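Local coordinates for protein cDNA FLJ56608, highly similar to Homo sapiens chloride channel, calcium activated, family member 1 (CLCA1), mRNA (Homo sapiens, PDB 6PYO) that probably regulates calcium-activated chloride conductance and mucus secretion, and is represented here by its calcium-binding von Willebrand factor type A domain, at residues Q33-L36 against L37-E41; S93-T96 against V97-K101; M19-G22 against N23-N26; S121-F124 against N125-Q129; L147-L150 against S151-T154. All coordinates share one frame; numbering follows the deposited sequence.

Contact 1 (Q33-L36 against L37-E41)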
loop_
_atom_site.group_PDB
_atom_site.type_symbol
_atom_site.label_atom_id
_atom_site.label_comp_id
_atom_site.label_asym_id
_atom_site.label_seq_id
_atom_site.Cartn_x
_atom_site.Cartn_y
_atom_site.Cartn_z
ATOM N N GLN A 33 -11.694 0.471 -0.616
ATOM C CA GLN A 33 -12.815 0.730 -1.508
ATOM C C GLN A 33 -13.047 2.215 -1.674
ATOM O O GLN A 33 -13.244 2.688 -2.788
ATOM C CB GLN A 33 -14.090 0.068 -1.012
ATOM C CG GLN A 33 -14.226 -1.360 -1.507
ATOM C CD GLN A 33 -15.605 -1.921 -1.288
ATOM O OE1 GLN A 33 -16.605 -1.267 -1.593
ATOM N NE2 GLN A 33 -15.671 -3.145 -0.753
ATOM N N LEU A 34 -13.024 2.967 -0.577
ATOM C CA LEU A 34 -13.125 4.409 -0.672
ATOM C C LEU A 34 -12.045 4.980 -1.569
ATOM O O LEU A 34 -12.322 5.784 -2.476
ATOM C CB LEU A 34 -13.027 5.030 0.711
ATOM C CG LEU A 34 -13.423 6.492 0.753
ATOM C CD1 LEU A 34 -14.953 6.540 0.711
ATOM C CD2 LEU A 34 -12.867 7.174 1.966
ATOM N N PHE A 35 -10.797 4.586 -1.331
ATOM C CA PHE A 35 -9.730 5.104 -2.168
ATOM C C PHE A 35 -9.959 4.778 -3.633
ATOM O O PHE A 35 -9.829 5.653 -4.499
ATOM C CB PHE A 35 -8.394 4.562 -1.734
ATOM C CG PHE A 35 -7.258 5.163 -2.459
ATOM C CD1 PHE A 35 -6.865 6.484 -2.208
ATOM C CD2 PHE A 35 -6.554 4.420 -3.372
ATOM C CE1 PHE A 35 -5.801 7.039 -2.869
ATOM C CE2 PHE A 35 -5.480 4.971 -4.035
ATOM C CZ PHE A 35 -5.110 6.276 -3.795
ATOM N N LEU A 36 -10.270 3.513 -3.927
ATOM C CA LEU A 36 -10.340 3.054 -5.318
ATOM C C LEU A 36 -11.579 3.575 -6.036
ATOM O O LEU A 36 -11.506 3.963 -7.203
ATOM C CB LEU A 36 -10.313 1.520 -5.366
ATOM C CG LEU A 36 -8.996 0.873 -4.953
ATOM C CD1 LEU A 36 -9.092 -0.643 -4.908
ATOM C CD2 LEU A 36 -7.917 1.314 -5.947
ATOM N N LEU A 37 -12.721 3.580 -5.376
ATOM C CA LEU A 37 -13.970 3.936 -6.023
ATOM C C LEU A 37 -14.257 5.433 -6.003
ATOM O O LEU A 37 -14.993 5.904 -6.871
ATOM C CB LEU A 37 -15.127 3.199 -5.363
ATOM C CG LEU A 37 -15.020 1.669 -5.329
ATOM C CD1 LEU A 37 -16.296 1.023 -4.776
ATOM C CD2 LEU A 37 -14.722 1.047 -6.682
ATOM N N GLN A 38 -13.665 6.202 -5.084
ATOM C CA GLN A 38 -14.022 7.609 -4.984
ATOM C C GLN A 38 -12.829 8.548 -4.992
ATOM O O GLN A 38 -12.898 9.612 -5.606
ATOM C CB GLN A 38 -14.870 7.843 -3.716
ATOM C CG GLN A 38 -16.371 7.779 -3.973
ATOM C CD GLN A 38 -17.159 7.276 -2.783
ATOM O OE1 GLN A 38 -17.253 6.069 -2.558
ATOM N NE2 GLN A 38 -17.743 8.194 -2.021
ATOM N N THR A 39 -11.730 8.180 -4.359
ATOM C CA THR A 39 -10.681 9.155 -4.108
ATOM C C THR A 39 -9.691 9.281 -5.264
ATOM O O THR A 39 -9.434 10.404 -5.715
ATOM C CB THR A 39 -9.976 8.801 -2.793
ATOM O OG1 THR A 39 -10.997 8.605 -1.813
ATOM C CG2 THR A 39 -9.000 9.936 -2.326
ATOM N N VAL A 40 -9.140 8.170 -5.767
ATOM C CA VAL A 40 -8.048 8.292 -6.729
ATOM C C VAL A 40 -8.619 8.937 -7.990
ATOM O O VAL A 40 -9.768 8.678 -8.368
ATOM C CB VAL A 40 -7.364 6.934 -6.959
ATOM C CG1 VAL A 40 -8.212 5.999 -7.773
ATOM C CG2 VAL A 40 -5.983 7.127 -7.610
ATOM N N GLU A 41 -7.849 9.848 -8.590
ATOM C CA GLU A 41 -8.316 10.708 -9.673
ATOM C C GLU A 41 -8.092 10.067 -11.042
ATOM O O GLU A 41 -7.159 9.274 -11.252
ATOM C CB GLU A 41 -7.609 12.078 -9.635
ATOM C CG GLU A 41 -6.027 12.063 -9.834
ATOM C CD GLU A 41 -5.185 11.982 -8.506
ATOM O OE1 GLU A 41 -5.431 11.088 -7.632
ATOM O OE2 GLU A 41 -4.273 12.840 -8.331
#
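The carbonyl oxygen of Leu34 is gripped by two successive backbone amides, Gln38 N at 3.0 Å and Thr39 N at 3.1 Å. The first is the ordinary i to i+4 bond and comes in tilted from the carbonyl plane; the second lies in that plane and spans five residues. The same longer span recurs one step on, where Val40 N reaches Phe35 O at 2.9 Å, nearly straight at the hydrogen, whereas Thr39 N makes only a weak bond to that oxygen. Before the widening, Leu37 N still holds Gln33 O at 2.8 Å in the regular pattern. The wider turn brings Val40 under the ring of Phe35. With CG anti to the backbone N (chi1 -174°), the ring swings toward the helix end, and Val40 CB sits over one face, 4.2 Å from the centroid, in a CH-pi contact. Thr39 CB approaches the same ring obliquely, 3.9 Å from CD1. A compact branched valine suits this place because it also packs on Val46 and Ile64, while Phe35 and Leu36 reach the sheet at Leu11. Gln33 and Leu37 run side by side, Gln33 OE1 3.9 Å from Leu37 CD1, toward Leu77 and helix 67-74. Arg70 binds the carbonyls of Leu36 and Val40, placing positive charge at the helix end. This is a pi-type C-terminal turn, closing the helix of a beta-alpha-beta unit in the VWA fold.

Contact 2 (S93-T96 against V97-K101)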
loop_
_atom_site.group_PDB
_atom_site.type_symbol
_atom_site.label_atom_id
_atom_site.label_comp_id
_atom_site.label_asym_id
_atom_site.label_seq_id
_atom_site.Cartn_x
_atom_site.Cartn_y
_atom_site.Cartn_z
ATOM N N SER A 93 7.924 -5.247 -3.212
ATOM C CA SER A 93 7.091 -5.629 -4.349
ATOM C C SER A 93 6.414 -4.415 -4.994
ATOM O O SER A 93 6.315 -4.325 -6.222
ATOM C CB SER A 93 6.060 -6.648 -3.889
ATOM O OG SER A 93 5.168 -6.951 -4.922
ATOM N N ALA A 94 5.941 -3.465 -4.185
ATOM C CA ALA A 94 5.370 -2.243 -4.749
ATOM C C ALA A 94 6.386 -1.516 -5.629
ATOM O O ALA A 94 6.068 -1.061 -6.742
ATOM C CB ALA A 94 4.865 -1.358 -3.616
ATOM N N PHE A 95 7.619 -1.397 -5.141
ATOM C CA PHE A 95 8.661 -0.722 -5.915
ATOM C C PHE A 95 8.907 -1.434 -7.235
ATOM O O PHE A 95 9.067 -0.788 -8.280
ATOM C CB PHE A 95 9.970 -0.622 -5.115
ATOM C CG PHE A 95 9.868 0.229 -3.875
ATOM C CD1 PHE A 95 8.830 1.116 -3.714
ATOM C CD2 PHE A 95 10.816 0.126 -2.861
ATOM C CE1 PHE A 95 8.722 1.905 -2.554
ATOM C CE2 PHE A 95 10.714 0.889 -1.717
ATOM C CZ PHE A 95 9.661 1.790 -1.567
ATOM N N THR A 96 8.945 -2.766 -7.213
ATOM C CA THR A 96 9.065 -3.518 -8.464
ATOM C C THR A 96 7.874 -3.266 -9.382
ATOM O O THR A 96 8.027 -3.153 -10.609
ATOM C CB THR A 96 9.175 -5.016 -8.152
ATOM O OG1 THR A 96 10.176 -5.205 -7.153
ATOM C CG2 THR A 96 9.549 -5.806 -9.389
ATOM N N VAL A 97 6.667 -3.183 -8.803
ATOM C CA VAL A 97 5.489 -2.977 -9.630
ATOM C C VAL A 97 5.601 -1.628 -10.323
ATOM O O VAL A 97 5.353 -1.505 -11.527
ATOM C CB VAL A 97 4.208 -3.091 -8.778
ATOM C CG1 VAL A 97 3.023 -2.409 -9.486
ATOM C CG2 VAL A 97 3.921 -4.576 -8.431
ATOM N N ILE A 98 6.046 -0.610 -9.578
ATOM C CA ILE A 98 6.111 0.728 -10.138
ATOM C C ILE A 98 7.182 0.790 -11.195
ATOM O O ILE A 98 6.957 1.285 -12.309
ATOM C CB ILE A 98 6.352 1.764 -9.034
ATOM C CG1 ILE A 98 5.108 1.848 -8.139
ATOM C CG2 ILE A 98 6.606 3.114 -9.689
ATOM C CD1 ILE A 98 5.392 2.462 -6.788
ATOM N N ARG A 99 8.361 0.265 -10.865
ATOM C CA ARG A 99 9.516 0.321 -11.736
ATOM C C ARG A 99 9.359 -0.504 -12.980
ATOM O O ARG A 99 10.260 -0.448 -13.830
ATOM C CB ARG A 99 10.774 -0.149 -11.014
ATOM C CG ARG A 99 11.247 0.841 -9.995
ATOM C CD ARG A 99 12.302 0.286 -9.056
ATOM N NE ARG A 99 12.706 1.341 -8.132
ATOM C CZ ARG A 99 13.121 1.128 -6.892
ATOM N NH1 ARG A 99 13.170 -0.122 -6.414
ATOM N NH2 ARG A 99 13.466 2.163 -6.133
ATOM N N LYS A 100 8.286 -1.297 -13.112
ATOM C CA LYS A 100 8.070 -1.883 -14.435
ATOM C C LYS A 100 7.794 -0.810 -15.485
ATOM O O LYS A 100 7.908 -1.084 -16.685
ATOM C CB LYS A 100 6.923 -2.897 -14.438
ATOM C CG LYS A 100 7.215 -4.129 -13.557
ATOM C CD LYS A 100 6.677 -5.401 -14.184
ATOM C CE LYS A 100 6.376 -6.483 -13.140
ATOM N NZ LYS A 100 7.588 -7.030 -12.480
ATOM N N LYS A 101 7.419 0.412 -15.064
ATOM C CA LYS A 101 7.032 1.475 -15.991
ATOM C C LYS A 101 7.715 2.792 -15.679
ATOM O O LYS A 101 8.031 3.556 -16.604
ATOM C CB LYS A 101 5.493 1.703 -15.974
ATOM C CG LYS A 101 4.657 0.625 -16.667
ATOM C CD LYS A 101 4.255 1.076 -18.081
ATOM C CE LYS A 101 2.899 1.802 -18.102
ATOM N NZ LYS A 101 2.672 2.670 -19.313
#
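Near the C-terminal end of helix 87-99, one of the helices flanking the central sheet of the VWA domain, Phe95 and Arg99 lie side by side and point the same way. Phe95 CB covers one face of the guanidinium, with Arg99 NH1 3.5 Å away. The aromatic ring and the guanidinium are turned 53° against each other, and NH1 meets the ring obliquely. Arg99 CG is anti to its carbonyl carbon (chi1 -72°) and the chain runs extended to NE, so that Arg99 CG passes 3.2 Å from Phe95 O. A long, flexible arginine suits this border: its methylenes line the helix, while NH2 makes a weak bond to Thr104. Beneath, Val97, Ile98 and Arg99 make regular i to i+4 amide bonds, Val97 N lying 2.8 Å from Ser93 O. Lys100 N makes only a weak bond to Thr96 O. On the outer surface, Lys100 NZ passes 3.9 Å from Thr96 CG2, and Thr96 OG1 bonds back to Arg92 O. Small Ala94 lets the helix approach Cys10 and Val12, while branched Val97 and Ile98 pack on Val57 and Ile8: an amphipathic helix laid against a Rossmann-like sheet.

Contact 3 (M19-G22 against N23-N26)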
loop_
_atom_site.group_PDB
_atom_site.type_symbol
_atom_site.label_atom_id
_atom_site.label_comp_id
_atom_site.label_asym_id
_atom_site.label_seq_id
_atom_site.Cartn_x
_atom_site.Cartn_y
_atom_site.Cartn_z
ATOM N N MET A 19 -4.440 -9.534 10.966
ATOM C CA MET A 19 -5.516 -8.729 10.410
ATOM C C MET A 19 -6.872 -9.383 10.595
ATOM O O MET A 19 -7.892 -8.711 10.414
ATOM C CB MET A 19 -5.229 -8.459 8.928
ATOM C CG MET A 19 -4.021 -7.556 8.725
ATOM S SD MET A 19 -4.299 -5.858 9.345
ATOM C CE MET A 19 -5.367 -5.275 8.038
ATOM N N ALA A 20 -6.909 -10.671 10.967
ATOM C CA ALA A 20 -8.176 -11.321 11.274
ATOM C C ALA A 20 -8.763 -10.807 12.578
ATOM O O ALA A 20 -9.956 -10.994 12.820
ATOM C CB ALA A 20 -7.999 -12.843 11.340
ATOM N N THR A 21 -7.962 -10.148 13.411
ATOM C CA THR A 21 -8.454 -9.641 14.685
ATOM C C THR A 21 -9.504 -8.564 14.474
ATOM O O THR A 21 -9.353 -7.691 13.614
ATOM C CB THR A 21 -7.322 -9.033 15.512
ATOM O OG1 THR A 21 -6.285 -9.977 15.698
ATOM C CG2 THR A 21 -7.827 -8.581 16.881
ATOM N N GLY A 22 -10.546 -8.604 15.300
ATOM C CA GLY A 22 -11.580 -7.586 15.245
ATOM C C GLY A 22 -12.101 -7.393 13.840
ATOM O O GLY A 22 -12.421 -8.351 13.127
ATOM N N ASN A 23 -12.191 -6.131 13.432
ATOM C CA ASN A 23 -12.679 -5.766 12.112
ATOM C C ASN A 23 -11.572 -5.217 11.228
ATOM O O ASN A 23 -11.856 -4.510 10.256
ATOM C CB ASN A 23 -13.799 -4.737 12.241
ATOM C CG ASN A 23 -15.068 -5.331 12.804
ATOM O OD1 ASN A 23 -15.601 -6.299 12.265
ATOM N ND2 ASN A 23 -15.559 -4.757 13.896
ATOM N N ARG A 24 -10.312 -5.526 11.551
ATOM C CA ARG A 24 -9.204 -4.876 10.866
ATOM C C ARG A 24 -9.298 -5.080 9.369
ATOM O O ARG A 24 -9.085 -4.141 8.596
ATOM C CB ARG A 24 -7.878 -5.402 11.383
ATOM C CG ARG A 24 -7.671 -5.131 12.827
ATOM C CD ARG A 24 -6.422 -5.791 13.321
ATOM N NE ARG A 24 -6.274 -5.575 14.750
ATOM C CZ ARG A 24 -5.172 -5.833 15.440
ATOM N NH1 ARG A 24 -4.078 -6.325 14.853
ATOM N NH2 ARG A 24 -5.158 -5.573 16.725
ATOM N N LEU A 25 -9.589 -6.306 8.939
ATOM C CA LEU A 25 -9.617 -6.573 7.510
ATOM C C LEU A 25 -10.799 -5.876 6.845
ATOM O O LEU A 25 -10.668 -5.364 5.729
ATOM C CB LEU A 25 -9.652 -8.073 7.267
ATOM C CG LEU A 25 -9.384 -8.475 5.822
ATOM C CD1 LEU A 25 -7.989 -8.161 5.401
ATOM C CD2 LEU A 25 -9.667 -9.965 5.655
ATOM N N ASN A 26 -11.950 -5.819 7.523
ATOM C CA ASN A 26 -13.080 -5.048 7.010
ATOM C C ASN A 26 -12.731 -3.566 6.891
ATOM O O ASN A 26 -13.087 -2.921 5.907
ATOM C CB ASN A 26 -14.303 -5.222 7.913
ATOM C CG ASN A 26 -15.107 -6.479 7.604
ATOM O OD1 ASN A 26 -15.153 -6.955 6.460
ATOM N ND2 ASN A 26 -15.741 -7.031 8.635
HETATM O O HOH W 1 -10.710 -8.609 10.783
#
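A type II' beta turn runs from Thr21 to Arg24 and delivers the chain into helix 24-39. Its closing bond, Arg24 N to Thr21 O at 3.1 Å, is nearly straight and lies in the carbonyl plane. Gly22 takes the second position with phi 51° and psi -132°, a region where a side chain would collide with the next amide, which explains the residue type. Leu25 N bonds weakly to Met19 O. A water in the bend can donate to Met19 O (2.8 Å) and Gly22 O (2.9 Å), though its two protons cannot serve every nearby acceptor at once.

Arg24 stretches back alongside Thr21, extended from CG to NE, with its CG methylene 3.2 Å from Thr21 O. Thr21 CB lies over one face of the guanidinium, 3.7 Å from Arg24 NE, and Thr21 OG1 bonds to Ser18 O. Arg24 NH1 forms salt bridges with Glu116 and Asp114, a task for a long cationic chain. Met19 crosses Arg24 at about a right angle; Met19 SD lies 4.1 Å from Arg24 CB, its bent chain against Ala81, Asp114 and Leu139. About 5 Å from the Met19 side chain lies a calcium ion of the metal-ion-dependent adhesion site (MIDAS), bound by Ser16, Ser18 and Thr85. The turn links the metal-binding loop after strand 8-14 to helix 24-39, close to the loop that follows strand 108-113.

Contact 4 (S121-F124 against N125-Q129)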
loop_
_atom_site.group_PDB
_atom_site.type_symbol
_atom_site.label_atom_id
_atom_site.label_comp_id
_atom_site.label_asym_id
_atom_site.label_seq_id
_atom_site.Cartn_x
_atom_site.Cartn_y
_atom_site.Cartn_z
ATOM N N SER A 121 12.540 -1.706 9.860
ATOM C CA SER A 121 13.817 -1.015 9.651
ATOM C C SER A 121 14.636 -1.657 8.547
ATOM O O SER A 121 15.434 -0.978 7.886
ATOM C CB SER A 121 14.618 -0.991 10.963
ATOM O OG SER A 121 14.797 -2.309 11.467
ATOM N N GLY A 122 14.400 -2.936 8.274
ATOM C CA GLY A 122 15.168 -3.634 7.269
ATOM C C GLY A 122 15.011 -3.102 5.864
ATOM O O GLY A 122 15.813 -3.463 4.994
ATOM N N CYS A 123 13.992 -2.276 5.592
ATOM C CA CYS A 123 13.893 -1.682 4.261
ATOM C C CYS A 123 14.089 -0.168 4.264
ATOM O O CYS A 123 14.017 0.452 3.194
ATOM C CB CYS A 123 12.553 -2.044 3.589
ATOM S SG CYS A 123 11.026 -1.892 4.589
ATOM N N PHE A 124 14.356 0.433 5.427
ATOM C CA PHE A 124 14.569 1.876 5.510
ATOM C C PHE A 124 15.439 2.413 4.371
ATOM O O PHE A 124 15.026 3.297 3.604
ATOM C CB PHE A 124 15.183 2.187 6.876
ATOM C CG PHE A 124 14.178 2.337 7.980
ATOM C CD1 PHE A 124 12.821 2.263 7.727
ATOM C CD2 PHE A 124 14.595 2.576 9.277
ATOM C CE1 PHE A 124 11.894 2.424 8.748
ATOM C CE2 PHE A 124 13.679 2.734 10.294
ATOM C CZ PHE A 124 12.327 2.661 10.032
ATOM N N ASN A 125 16.641 1.866 4.234
ATOM C CA ASN A 125 17.532 2.277 3.154
ATOM C C ASN A 125 16.815 2.264 1.804
ATOM O O ASN A 125 16.739 3.284 1.113
ATOM C CB ASN A 125 18.771 1.367 3.127
ATOM C CG ASN A 125 19.766 1.763 2.046
ATOM O OD1 ASN A 125 20.352 2.851 2.096
ATOM N ND2 ASN A 125 19.967 0.878 1.064
ATOM N N GLU A 126 16.280 1.105 1.415
ATOM C CA GLU A 126 15.624 0.991 0.116
ATOM C C GLU A 126 14.518 2.025 -0.018
ATOM O O GLU A 126 14.355 2.651 -1.079
ATOM C CB GLU A 126 15.049 -0.420 -0.064
ATOM C CG GLU A 126 16.052 -1.531 -0.133
ATOM C CD GLU A 126 15.439 -2.878 0.231
ATOM O OE1 GLU A 126 15.365 -3.202 1.435
ATOM O OE2 GLU A 126 15.016 -3.606 -0.687
ATOM N N VAL A 127 13.772 2.228 1.069
ATOM C CA VAL A 127 12.677 3.186 1.062
ATOM C C VAL A 127 13.216 4.594 0.848
ATOM O O VAL A 127 12.740 5.335 -0.034
ATOM C CB VAL A 127 11.871 3.073 2.364
ATOM C CG1 VAL A 127 11.133 4.344 2.636
ATOM C CG2 VAL A 127 10.922 1.873 2.262
ATOM N N LYS A 128 14.247 4.967 1.619
ATOM C CA LYS A 128 14.844 6.278 1.426
ATOM C C LYS A 128 15.340 6.394 0.000
ATOM O O LYS A 128 15.104 7.410 -0.664
ATOM C CB LYS A 128 15.978 6.525 2.443
ATOM C CG LYS A 128 15.509 6.947 3.852
ATOM C CD LYS A 128 16.658 6.964 4.906
ATOM C CE LYS A 128 17.138 5.544 5.314
ATOM N NZ LYS A 128 17.913 5.443 6.612
ATOM N N GLN A 129 15.937 5.314 -0.528
ATOM C CA GLN A 129 16.507 5.415 -1.865
ATOM C C GLN A 129 15.415 5.560 -2.907
ATOM O O GLN A 129 15.646 6.127 -3.987
ATOM C CB GLN A 129 17.349 4.186 -2.197
ATOM C CG GLN A 129 18.768 4.502 -2.602
ATOM C CD GLN A 129 19.646 4.829 -1.418
ATOM O OE1 GLN A 129 20.011 5.984 -1.195
ATOM N NE2 GLN A 129 19.999 3.803 -0.648
#
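Phe124 lays its ring over Ser121, whose CA sits above the centre of one face (3.6 Å from the plane), while Lys128 CE meets Phe124 CB at 4.2 Å. The ring also packs on Glu146 and Leu150 of helix 145-152 and on Met153. This is the turn leading into helix 124-130 in the VWA fold, and a large aromatic suits it because one ring both covers the incoming turn and bridges to a neighbouring helix. With CG beside the backbone N (chi1 -84°), the ring lies back over Ser121, and Phe124 N bonds to Ser121 O. Phe124 O in turn accepts from Lys128 N at 2.7 Å in an almost straight bond. The aliphatic chain of Lys128, bent at chi3, folds back until CE lies 3.5 Å from the same oxygen.

Val127 N binds Cys123 O at 2.8 Å, again nearly straight. Small, branched Val127 is buried, with CG2 beside this oxygen and the side chain against Leu91 and Phe95. Cys123 holds SG between its backbone N and carbonyl carbon (chi1 46°) and is tied by a disulfide to Cys88, at the start of helix 87-99. That link pins the turn covalently to the adjacent helix. Glu126 adds a charged tie to it, since OE1 forms a salt bridge with Arg92. Its extended chain carries the carboxylate back along the turn, so that Glu126 OE1 comes to rest 3.7 Å from Cys123 CB and 3.6 Å from Gly122 O.

Contact 5 (L147-L150 against S151-T154)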
loop_
_atom_site.group_PDB
_atom_site.type_symbol
_atom_site.label_atom_id
_atom_site.label_comp_id
_atom_site.label_asym_id
_atom_site.label_seq_id
_atom_site.Cartn_x
_atom_site.Cartn_y
_atom_site.Cartn_z
ATOM N N LEU A 147 6.359 2.124 11.589
ATOM C CA LEU A 147 5.293 2.448 10.635
ATOM C C LEU A 147 5.180 3.959 10.448
ATOM O O LEU A 147 5.327 4.493 9.328
ATOM C CB LEU A 147 3.974 1.852 11.150
ATOM C CG LEU A 147 2.757 1.968 10.236
ATOM C CD1 LEU A 147 3.096 1.176 8.986
ATOM C CD2 LEU A 147 1.439 1.562 10.810
ATOM N N GLU A 148 4.934 4.667 11.564
ATOM C CA GLU A 148 5.023 6.124 11.571
ATOM C C GLU A 148 6.311 6.578 10.908
ATOM O O GLU A 148 6.300 7.467 10.055
ATOM C CB GLU A 148 4.942 6.671 13.004
ATOM C CG GLU A 148 5.330 8.167 13.130
ATOM C CD GLU A 148 5.315 8.705 14.577
ATOM O OE1 GLU A 148 4.225 9.099 15.067
ATOM O OE2 GLU A 148 6.396 8.742 15.219
ATOM N N GLU A 149 7.441 5.985 11.288
ATOM C CA GLU A 149 8.689 6.478 10.713
ATOM C C GLU A 149 8.744 6.286 9.203
ATOM O O GLU A 149 9.384 7.078 8.502
ATOM C CB GLU A 149 9.897 5.823 11.384
ATOM C CG GLU A 149 10.116 6.290 12.854
ATOM C CD GLU A 149 10.253 7.806 13.017
ATOM O OE1 GLU A 149 11.083 8.414 12.304
ATOM O OE2 GLU A 149 9.525 8.389 13.858
ATOM N N LEU A 150 8.099 5.241 8.673
ATOM C CA LEU A 150 7.992 5.119 7.224
ATOM C C LEU A 150 7.370 6.373 6.627
ATOM O O LEU A 150 7.859 6.910 5.626
ATOM C CB LEU A 150 7.147 3.903 6.838
ATOM C CG LEU A 150 7.801 2.536 6.926
ATOM C CD1 LEU A 150 6.772 1.445 6.599
ATOM C CD2 LEU A 150 8.991 2.423 5.993
ATOM N N SER A 151 6.254 6.826 7.214
ATOM C CA SER A 151 5.640 8.060 6.735
ATOM C C SER A 151 6.550 9.281 6.940
ATOM O O SER A 151 6.787 10.075 6.011
ATOM C CB SER A 151 4.305 8.293 7.441
ATOM O OG SER A 151 3.343 7.363 7.010
ATOM N N LYS A 152 7.038 9.475 8.163
ATOM C CA LYS A 152 7.800 10.681 8.469
ATOM C C LYS A 152 8.999 10.846 7.546
ATOM O O LYS A 152 9.303 11.963 7.111
ATOM C CB LYS A 152 8.249 10.662 9.929
ATOM C CG LYS A 152 7.132 11.027 10.880
ATOM C CD LYS A 152 7.631 11.244 12.300
ATOM C CE LYS A 152 6.803 12.336 12.995
ATOM N NZ LYS A 152 5.331 12.149 12.798
ATOM N N MET A 153 9.674 9.762 7.208
ATOM C CA MET A 153 10.905 9.900 6.438
ATOM C C MET A 153 10.673 10.022 4.939
ATOM O O MET A 153 11.647 10.158 4.181
ATOM C CB MET A 153 11.814 8.710 6.681
ATOM C CG MET A 153 11.249 7.414 6.090
ATOM S SD MET A 153 11.878 5.891 6.831
ATOM C CE MET A 153 13.356 5.651 5.894
ATOM N N THR A 154 9.434 9.897 4.482
ATOM C CA THR A 154 9.146 9.976 3.055
ATOM C C THR A 154 8.184 11.093 2.718
ATOM O O THR A 154 7.909 11.308 1.530
ATOM C CB THR A 154 8.546 8.663 2.537
ATOM O OG1 THR A 154 7.318 8.415 3.226
ATOM C CG2 THR A 154 9.478 7.551 2.750
#
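Glu148 and Lys152, one turn apart on helix 145-152 of the VWA fold, bring their chains across each other at the surface. Glu148 has CG anti to the backbone N (chi1 168°) and runs extended, which leans it along the helix toward Lys152. Lys152 instead bends at chi3 and chi4, which brings its CD to 3.9 Å from Glu148 CG and leaves Lys152 NZ 4.0 Å from Glu148 OE1, a long salt bridge. Both ends have other partners: Glu148 OE2 bonds to Gln145, and Lys152 NZ to Gln158. Glu149 bends at chi2, and its OE2 comes 3.8 Å from the CD methylene of Lys152, so this approach is to the aliphatic chain rather than to the charged nitrogen.

The face turned to the sheet is apolar or small: Leu147 and Leu150 reach Leu111, and Ser151 bonds through OG to Thr136 and Ile134 O. The backbone keeps its regular bonds, among them Lys152 N to Glu148 O at 2.9 Å. Met153 takes up chi1 68°, placing CG between its backbone N and carbonyl carbon; this turns the chain back over the Glu149 and Leu150 carbonyls, Met153 SD lying 3.2 Å from Glu149 O. Threonine suits the next place because its hydroxyl can serve two backbone groups at once. Thr154 N bonds to Ser151 O, and Thr154 OG1, which also has Ile134 N as a partner, donates to Leu150 O at 2.9 Å.

In the fold
All five contacts are local and lie within one VWA domain. Along the chain they come in the order contact 3, contact 1, contact 2, contact 4, contact 5. Contacts 3 and 1 lie at the start and the finish of helix 24-39, their centres about 21 Å apart, on one face of the sheet. Contacts 2, 4 and 5 belong to helices 87-99, 124-130 and 145-152 on the other face. Contact 4 touches both of its neighbours: Phe95 CZ lies 4.0 Å from Val127 CG2, and Val127 CG1 3.6 Å from Thr154 CG2. Contacts 1 and 4 are about 28 Å apart between centres. The result is the alpha/beta sandwich of a VWA domain, with the metal site of Ser16, Ser18 and Thr85 beside contact 3.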